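Local coordinates for protein arginine N-methyltransferase SFM1 (Saccharomyces cerevisiae, PDB 5C74) that monomethylates an arginine of ribosomal protein S3, using S-adenosyl-L-methionine as methyl donor, at residues Y3-M8 with E30-S35; S35-S40 with L55-K60. One frame throughout, in Å; residues are numbered along the deposited sequence.

From the N terminus, strand 2-6 runs into helix 14-27, and the chain then returns as strand 32-35. Contact 1, between 3-8 and 30-35, closes this first beta-alpha-beta unit in the parallel sheet of the SPOUT methyltransferase. Contact 2 opens where contact 1 ends, sharing S35: the chain leaves the sheet through 36-40, passes helix 48-52 and comes back at 55-60. The two closures therefore follow in series, neither nested nor crossed. Strand 56-57 adds to the far side of strand 32-35, where the backbone of L34 probably bonds both R56 and T58, so the contacts together join neighbouring strands 2-6, 32-35 and 56-57, and the loops that follow them.

Contact 1. Residues Y3-M8 with E30-S35; sequences YIIEHM and ENLILS
I5 and L32 meet methyl to methyl, CD1 to CD1 at 3.6 Å, their side chains crossing obliquely on one face of a parallel sheet. Strands 2-6 and 32-35 are the two arms of a right-handed beta-alpha-beta crossover, whose helix 14-27 covers this face: Y20 packs on I5 and L34, I23 and L24 on L32. L32 reaches across because its CG stands anti to the backbone N (chi1 171°), while CD2 of L34 lies 3.8 Å from CB of I5. Branched aliphatic residues suit such a buried layer. On the other face, the OG of S35 sits 3.5 Å from CG2 of I4 and also beside CG of E6; a small hydroxyl fits there without displacing either neighbour. Five backbone bonds, from Y3 N to N31 O through H7 N to S35 O, fasten the strands. Beyond strand 2-6, H7 is fixed by Y20 and G11 at its two ring nitrogens and stacks on F12. The carboxylate of E6 turns to R116 and G106 through OE1, while its OE2 accepts from a water, 2.5 Å away, that also bonds S35 OG at 2.8 Å.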
ATOM      1  N   TYR A   3      -5.927   0.984  20.438  1.00 13.37           N
ATOM      2  CA  TYR A   3      -5.498  -0.004  19.460  1.00 10.02           C
ATOM      3  C   TYR A   3      -4.149   0.366  18.880  1.00 12.00           C
ATOM      4  O   TYR A   3      -3.926   1.513  18.514  1.00 13.01           O
ATOM      5  CB  TYR A   3      -6.536  -0.119  18.357  1.00 13.86           C
ATOM      6  CG  TYR A   3      -7.841  -0.592  18.934  1.00 15.31           C
ATOM      7  CD1 TYR A   3      -8.075  -1.946  19.129  1.00 13.05           C
ATOM      8  CD2 TYR A   3      -8.804   0.319  19.359  1.00 15.42           C
ATOM      9  CE1 TYR A   3      -9.262  -2.389  19.701  1.00 15.60           C
ATOM     10  CE2 TYR A   3      -9.992  -0.115  19.935  1.00 16.19           C
ATOM     11  CZ  TYR A   3     -10.208  -1.473  20.095  1.00 15.83           C
ATOM     12  OH  TYR A   3     -11.372  -1.912  20.674  1.00 15.29           O
ATOM     13  N   ILE A   4      -3.255  -0.611  18.805  1.00 11.13           N
ATOM     14  CA  ILE A   4      -1.941  -0.380  18.218  1.00 12.42           C
ATOM     15  C   ILE A   4      -1.783  -1.318  17.029  1.00 12.65           C
ATOM     16  O   ILE A   4      -1.977  -2.519  17.153  1.00 13.06           O
ATOM     17  CB  ILE A   4      -0.803  -0.621  19.245  1.00 15.85           C
ATOM     18  CG1 ILE A   4      -0.968   0.309  20.458  1.00 17.00           C
ATOM     19  CG2 ILE A   4       0.589  -0.433  18.601  1.00 14.13           C
ATOM     20  CD1 ILE A   4      -0.089  -0.075  21.652  1.00 17.26           C
ATOM     21  N   ILE A   5      -1.447  -0.772  15.866  1.00 12.64           N
ATOM     22  CA  ILE A   5      -1.235  -1.615  14.693  1.00 12.04           C
ATOM     23  C   ILE A   5       0.195  -1.460  14.238  1.00 13.24           C
ATOM     24  O   ILE A   5       0.627  -0.354  13.938  1.00 15.01           O
ATOM     25  CB  ILE A   5      -2.179  -1.239  13.519  1.00 17.06           C
ATOM     26  CG1 ILE A   5      -3.646  -1.411  13.920  1.00 15.19           C
ATOM     27  CG2 ILE A   5      -1.860  -2.086  12.289  1.00 16.21           C
ATOM     28  CD1 ILE A   5      -4.612  -0.879  12.889  1.00 16.17           C
ATOM     29  N   GLU A   6       0.942  -2.548  14.194  1.00 11.91           N
ATOM     30  CA  GLU A   6       2.293  -2.465  13.665  1.00 14.79           C
ATOM     31  C   GLU A   6       2.189  -2.383  12.149  1.00 16.47           C
ATOM     32  O   GLU A   6       1.647  -3.284  11.513  1.00 16.28           O
ATOM     33  CB  GLU A   6       3.128  -3.676  14.076  1.00 17.17           C
ATOM     34  CG  GLU A   6       3.329  -3.821  15.585  1.00 18.53           C
ATOM     35  CD  GLU A   6       4.460  -4.775  15.919  1.00 23.33           C
ATOM     36  OE1 GLU A   6       4.478  -5.895  15.350  1.00 19.81           O
ATOM     37  OE2 GLU A   6       5.346  -4.389  16.723  1.00 22.91           O
ATOM     38  N   HIS A   7       2.713  -1.313  11.568  1.00 13.82           N
ATOM     39  CA  HIS A   7       2.629  -1.133  10.126  1.00 10.59           C
ATOM     40  C   HIS A   7       4.043  -1.239   9.612  1.00 17.19           C
ATOM     41  O   HIS A   7       4.689  -0.234   9.399  1.00 15.44           O
ATOM     42  CB  HIS A   7       1.995   0.218   9.763  1.00 13.64           C
ATOM     43  CG  HIS A   7       1.757   0.400   8.290  1.00 16.81           C
ATOM     44  ND1 HIS A   7       0.534   0.158   7.697  1.00 16.20           N
ATOM     45  CD2 HIS A   7       2.590   0.790   7.289  1.00 16.28           C
ATOM     46  CE1 HIS A   7       0.622   0.392   6.395  1.00 19.81           C
ATOM     47  NE2 HIS A   7       1.859   0.779   6.124  1.00 16.49           N
ATOM     48  N   MET A   8       4.522  -2.469   9.452  1.00 16.17           N
ATOM     49  CA  MET A   8       5.939  -2.715   9.205  1.00 15.81           C
ATOM     50  C   MET A   8       6.200  -2.976   7.730  1.00 29.49           C
ATOM     51  O   MET A   8       6.804  -3.983   7.354  1.00 38.17           O
ATOM     52  CB  MET A   8       6.429  -3.900  10.040  1.00 19.16           C
ATOM     53  CG  MET A   8       6.292  -3.704  11.573  1.00 18.44           C
ATOM     54  SD  MET A   8       6.710  -5.174  12.567  1.00 10.98           S
ATOM     55  CE  MET A   8       8.490  -5.222  12.381  1.00 26.29           C
ATOM     56  N   GLU A  30      -7.436   9.544  18.726  1.00 14.30           N
ATOM     57  CA  GLU A  30      -6.667   9.401  19.953  1.00 22.48           C
ATOM     58  C   GLU A  30      -6.503   7.950  20.377  1.00 21.93           C
ATOM     59  O   GLU A  30      -5.695   7.649  21.264  1.00 26.11           O
ATOM     60  CB  GLU A  30      -7.316  10.187  21.092  1.00 22.08           C
ATOM     61  CG  GLU A  30      -7.091  11.677  21.001  1.00 24.05           C
ATOM     62  CD  GLU A  30      -7.534  12.390  22.271  1.00 39.61           C
ATOM     63  OE1 GLU A  30      -8.286  13.379  22.167  1.00 41.27           O
ATOM     64  OE2 GLU A  30      -7.129  11.955  23.372  1.00 45.14           O
ATOM     65  N   ASN A  31      -7.257   7.051  19.747  1.00 15.82           N
ATOM     66  CA  ASN A  31      -7.334   5.674  20.214  1.00 14.77           C
ATOM     67  C   ASN A  31      -6.768   4.641  19.259  1.00 14.20           C
ATOM     68  O   ASN A  31      -6.948   3.436  19.462  1.00 14.93           O
ATOM     69  CB  ASN A  31      -8.789   5.334  20.543  1.00 15.75           C
ATOM     70  CG  ASN A  31      -9.328   6.222  21.646  1.00 25.97           C
ATOM     71  OD1 ASN A  31      -8.685   6.386  22.681  1.00 26.66           O
ATOM     72  ND2 ASN A  31     -10.471   6.846  21.408  1.00 31.15           N
ATOM     73  N   LEU A  32      -6.073   5.117  18.225  1.00 19.31           N
ATOM     74  CA  LEU A  32      -5.351   4.249  17.294  1.00 13.74           C
ATOM     75  C   LEU A  32      -3.920   4.769  17.151  1.00 14.30           C
ATOM     76  O   LEU A  32      -3.708   5.964  16.936  1.00 14.43           O
ATOM     77  CB  LEU A  32      -6.020   4.213  15.914  1.00 16.30           C
ATOM     78  CG  LEU A  32      -5.224   3.494  14.808  1.00 15.31           C
ATOM     79  CD1 LEU A  32      -5.112   1.972  15.078  1.00 13.46           C
ATOM     80  CD2 LEU A  32      -5.826   3.750  13.433  1.00 17.73           C
ATOM     81  N   ILE A  33      -2.940   3.880  17.256  1.00 14.09           N
ATOM     82  CA  ILE A  33      -1.556   4.264  16.955  1.00 13.83           C
ATOM     83  C   ILE A  33      -0.924   3.255  16.006  1.00 12.74           C
ATOM     84  O   ILE A  33      -1.016   2.044  16.234  1.00 11.50           O
ATOM     85  CB  ILE A  33      -0.678   4.356  18.228  1.00 12.20           C
ATOM     86  CG1 ILE A  33      -1.353   5.205  19.309  1.00 20.62           C
ATOM     87  CG2 ILE A  33       0.712   4.928  17.878  1.00 13.08           C
ATOM     88  CD1 ILE A  33      -2.188   4.394  20.303  1.00 22.66           C
ATOM     89  N   LEU A  34      -0.295   3.741  14.936  1.00 12.46           N
ATOM     90  CA  LEU A  34       0.497   2.873  14.072  1.00 13.90           C
ATOM     91  C   LEU A  34       1.921   2.897  14.588  1.00 12.37           C
ATOM     92  O   LEU A  34       2.454   3.965  14.852  1.00 14.19           O
ATOM     93  CB  LEU A  34       0.485   3.348  12.611  1.00 14.24           C
ATOM     94  CG  LEU A  34      -0.823   3.466  11.837  1.00 16.81           C
ATOM     95  CD1 LEU A  34      -0.480   3.697  10.353  1.00 12.61           C
ATOM     96  CD2 LEU A  34      -1.686   2.214  12.013  1.00 15.59           C
ATOM     97  N   SER A  35       2.538   1.734  14.736  1.00 11.57           N
ATOM     98  CA  SER A  35       3.891   1.678  15.270  1.00 11.52           C
ATOM     99  C   SER A  35       4.814   0.878  14.359  1.00 11.05           C
ATOM    100  O   SER A  35       4.359   0.169  13.465  1.00 14.37           O
ATOM    101  CB  SER A  35       3.887   1.059  16.675  1.00 13.20           C
ATOM    102  OG  SER A  35       3.486  -0.298  16.605  1.00 16.91           O
TER
HETATM  103  O   HOH W   1       5.487  -2.027  17.515  1.00 15.83           O

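Contact 2. Residues S35-S40 with L55-K60; sequences SSLPES and LRWTTK
S36 and L37 turn their amides onto the 58-60 backbone: S36 N donates to K60 O at 2.8 Å from above the carbonyl plane (44° out of it), and L37 N donates to T58 O at 3.2 Å. The CB of L37 points toward the returning segment. Its CD1 lies 3.6 Å from T58 O, and its CD2 comes within 4.0 Å of CE3 on the six-membered ring of W57, the two side chains crossing at about a right angle. A broad indole suits this place, since it also touches L34 and I46. Here the chain leaves the parallel sheet of the SPOUT fold: strand 32-35 runs into the 36-40 loop, while the short edge strand 56-57 continues into an ST turn, in which T58 OG1 accepts from K60 N at 3.0 Å. The same hydroxyl bonds D68, whose carboxylate also forms a salt bridge with K60 NZ. T58 OG1 lies anti to the backbone N (chi1 177°), and this torsion leaves CG2 turned to the CA of S35. A valine in place of T58 would probably deprive K60 N and D68 of their shared hydroxyl partner, letting the turn that presents K60 O to S36 shift more easily. T59 uses its two branches differently. CG2 fits against the main chain, 3.3 Å from P38 O, whereas OG1 bonds a water that donates to E39 OE2. Threonine, with one methyl and one hydroxyl on CB, serves both surroundings. The E39 chain, bent at chi2 (74°), brings its carboxylate back across T59, leaving OE1 3.9 Å from CB of T59.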
ATOM      1  N   SER A  35       2.538   1.734  14.736  1.00 11.57           N
ATOM      2  CA  SER A  35       3.891   1.678  15.270  1.00 11.52           C
ATOM      3  C   SER A  35       4.814   0.878  14.359  1.00 11.05           C
ATOM      4  O   SER A  35       4.359   0.169  13.465  1.00 14.37           O
ATOM      5  CB  SER A  35       3.887   1.059  16.675  1.00 13.20           C
ATOM      6  OG  SER A  35       3.486  -0.298  16.605  1.00 16.91           O
ATOM      7  N   SER A  36       6.110   0.988  14.627  1.00 13.40           N
ATOM      8  CA  SER A  36       7.161   0.312  13.870  1.00 14.33           C
ATOM      9  C   SER A  36       7.097   0.584  12.366  1.00 13.84           C
ATOM     10  O   SER A  36       7.470  -0.282  11.573  1.00 13.98           O
ATOM     11  CB  SER A  36       7.131  -1.204  14.129  1.00 15.70           C
ATOM     12  OG  SER A  36       7.432  -1.471  15.501  1.00 17.07           O
ATOM     13  N   LEU A  37       6.683   1.791  11.981  1.00 13.64           N
ATOM     14  CA  LEU A  37       6.826   2.215  10.580  1.00 12.02           C
ATOM     15  C   LEU A  37       8.292   2.162  10.171  1.00 16.74           C
ATOM     16  O   LEU A  37       9.181   2.332  11.018  1.00 14.05           O
ATOM     17  CB  LEU A  37       6.273   3.628  10.366  1.00 13.27           C
ATOM     18  CG  LEU A  37       4.780   3.548   9.998  1.00 18.59           C
ATOM     19  CD1 LEU A  37       3.921   3.288  11.244  1.00 17.17           C
ATOM     20  CD2 LEU A  37       4.304   4.774   9.269  1.00 29.03           C
ATOM     21  N   PRO A  38       8.554   1.935   8.871  1.00 12.37           N
ATOM     22  CA  PRO A  38       9.932   1.933   8.368  1.00 16.44           C
ATOM     23  C   PRO A  38      10.685   3.190   8.784  1.00 12.80           C
ATOM     24  O   PRO A  38      10.116   4.289   8.878  1.00 13.86           O
ATOM     25  CB  PRO A  38       9.754   1.862   6.846  1.00 17.88           C
ATOM     26  CG  PRO A  38       8.428   1.151   6.672  1.00 16.15           C
ATOM     27  CD  PRO A  38       7.573   1.699   7.796  1.00 14.20           C
ATOM     28  N   GLU A  39      11.972   3.017   9.057  1.00 15.29           N
ATOM     29  CA  GLU A  39      12.758   4.093   9.636  1.00 16.99           C
ATOM     30  C   GLU A  39      12.794   5.347   8.752  1.00 21.94           C
ATOM     31  O   GLU A  39      12.991   6.452   9.247  1.00 16.43           O
ATOM     32  CB  GLU A  39      14.180   3.598   9.919  1.00 18.45           C
ATOM     33  CG  GLU A  39      14.874   4.340  11.050  1.00 17.97           C
ATOM     34  CD  GLU A  39      14.354   3.958  12.446  1.00 21.83           C
ATOM     35  OE1 GLU A  39      13.405   3.157  12.574  1.00 19.89           O
ATOM     36  OE2 GLU A  39      14.911   4.468  13.439  1.00 20.51           O
ATOM     37  N   SER A  40      12.578   5.175   7.452  1.00 16.07           N
ATOM     38  CA  SER A  40      12.670   6.285   6.499  1.00 19.85           C
ATOM     39  C   SER A  40      11.386   7.104   6.421  1.00 20.36           C
ATOM     40  O   SER A  40      11.308   8.076   5.674  1.00 18.58           O
ATOM     41  CB  SER A  40      13.011   5.756   5.099  1.00 24.32           C
ATOM     42  OG  SER A  40      14.255   5.080   5.107  1.00 29.43           O
ATOM     43  N   LEU A  55      -4.348  10.767  12.080  1.00 18.69           N
ATOM     44  CA  LEU A  55      -3.617   9.522  12.314  1.00 15.35           C
ATOM     45  C   LEU A  55      -2.339   9.725  13.129  1.00 16.77           C
ATOM     46  O   LEU A  55      -1.483  10.520  12.759  1.00 18.82           O
ATOM     47  CB  LEU A  55      -3.253   8.860  10.981  1.00 16.42           C
ATOM     48  CG  LEU A  55      -2.472   7.552  11.149  1.00 20.14           C
ATOM     49  CD1 LEU A  55      -3.382   6.442  11.693  1.00 18.36           C
ATOM     50  CD2 LEU A  55      -1.810   7.146   9.839  1.00 21.34           C
ATOM     51  N   ARG A  56      -2.215   8.989  14.225  1.00 13.18           N
ATOM     52  CA  ARG A  56      -0.966   8.935  14.990  1.00 14.45           C
ATOM     53  C   ARG A  56      -0.097   7.769  14.561  1.00 13.94           C
ATOM     54  O   ARG A  56      -0.557   6.626  14.508  1.00 15.85           O
ATOM     55  CB  ARG A  56      -1.264   8.805  16.488  1.00 20.51           C
ATOM     56  CG  ARG A  56      -2.050   9.960  17.038  1.00 27.54           C
ATOM     57  CD  ARG A  56      -2.453   9.712  18.483  1.00 29.00           C
ATOM     58  NE  ARG A  56      -2.902  10.955  19.097  1.00 28.72           N
ATOM     59  CZ  ARG A  56      -3.040  11.145  20.406  1.00 36.18           C
ATOM     60  NH1 ARG A  56      -2.771  10.165  21.253  1.00 30.10           N
ATOM     61  NH2 ARG A  56      -3.449  12.320  20.869  1.00 32.88           N
ATOM     62  N   TRP A  57       1.177   8.051  14.288  1.00 12.04           N
ATOM     63  CA  TRP A  57       2.089   7.014  13.832  1.00 14.14           C
ATOM     64  C   TRP A  57       3.479   7.250  14.396  1.00 13.15           C
ATOM     65  O   TRP A  57       3.845   8.382  14.715  1.00 15.29           O
ATOM     66  CB  TRP A  57       2.149   6.992  12.302  1.00 15.36           C
ATOM     67  CG  TRP A  57       2.579   8.303  11.756  1.00 17.00           C
ATOM     68  CD1 TRP A  57       1.799   9.398  11.535  1.00 20.79           C
ATOM     69  CD2 TRP A  57       3.913   8.678  11.393  1.00 19.86           C
ATOM     70  NE1 TRP A  57       2.562  10.437  11.056  1.00 19.27           N
ATOM     71  CE2 TRP A  57       3.863  10.018  10.953  1.00 18.05           C
ATOM     72  CE3 TRP A  57       5.142   8.013  11.402  1.00 16.82           C
ATOM     73  CZ2 TRP A  57       4.996  10.703  10.507  1.00 23.05           C
ATOM     74  CZ3 TRP A  57       6.276   8.707  10.963  1.00 19.14           C
ATOM     75  CH2 TRP A  57       6.188  10.033  10.525  1.00 23.10           C
ATOM     76  N   THR A  58       4.273   6.190  14.488  1.00 11.84           N
ATOM     77  CA  THR A  58       5.666   6.351  14.891  1.00 13.99           C
ATOM     78  C   THR A  58       6.516   5.249  14.293  1.00 15.18           C
ATOM     79  O   THR A  58       6.011   4.160  13.997  1.00 12.59           O
ATOM     80  CB  THR A  58       5.812   6.353  16.420  1.00 15.63           C
ATOM     81  OG1 THR A  58       7.194   6.439  16.769  1.00 16.75           O
ATOM     82  CG2 THR A  58       5.224   5.080  17.016  1.00 14.31           C
ATOM     83  N   THR A  59       7.801   5.534  14.082  1.00 12.22           N
ATOM     84  CA  THR A  59       8.711   4.476  13.645  1.00 11.98           C
ATOM     85  C   THR A  59       9.158   3.640  14.847  1.00 15.32           C
ATOM     86  O   THR A  59       9.669   2.535  14.689  1.00 14.85           O
ATOM     87  CB  THR A  59       9.946   5.027  12.936  1.00 13.21           C
ATOM     88  OG1 THR A  59      10.685   5.849  13.846  1.00 15.59           O
ATOM     89  CG2 THR A  59       9.524   5.890  11.744  1.00 14.52           C
ATOM     90  N   LYS A  60       8.962   4.167  16.053  1.00 14.63           N
ATOM     91  CA  LYS A  60       9.299   3.395  17.256  1.00 16.56           C
ATOM     92  C   LYS A  60       8.353   2.208  17.424  1.00 15.50           C
ATOM     93  O   LYS A  60       7.245   2.226  16.895  1.00 14.81           O
ATOM     94  CB  LYS A  60       9.223   4.277  18.505  1.00 14.58           C
ATOM     95  CG  LYS A  60      10.174   5.472  18.490  1.00 15.25           C
ATOM     96  CD  LYS A  60      10.122   6.197  19.824  1.00 20.13           C
ATOM     97  CE  LYS A  60      10.978   7.458  19.804  1.00 25.29           C
ATOM     98  NZ  LYS A  60      10.530   8.466  18.784  1.00 21.87           N
TER
HETATM   99  O   HOH W   2      12.609   4.398  15.239  1.00 16.31           O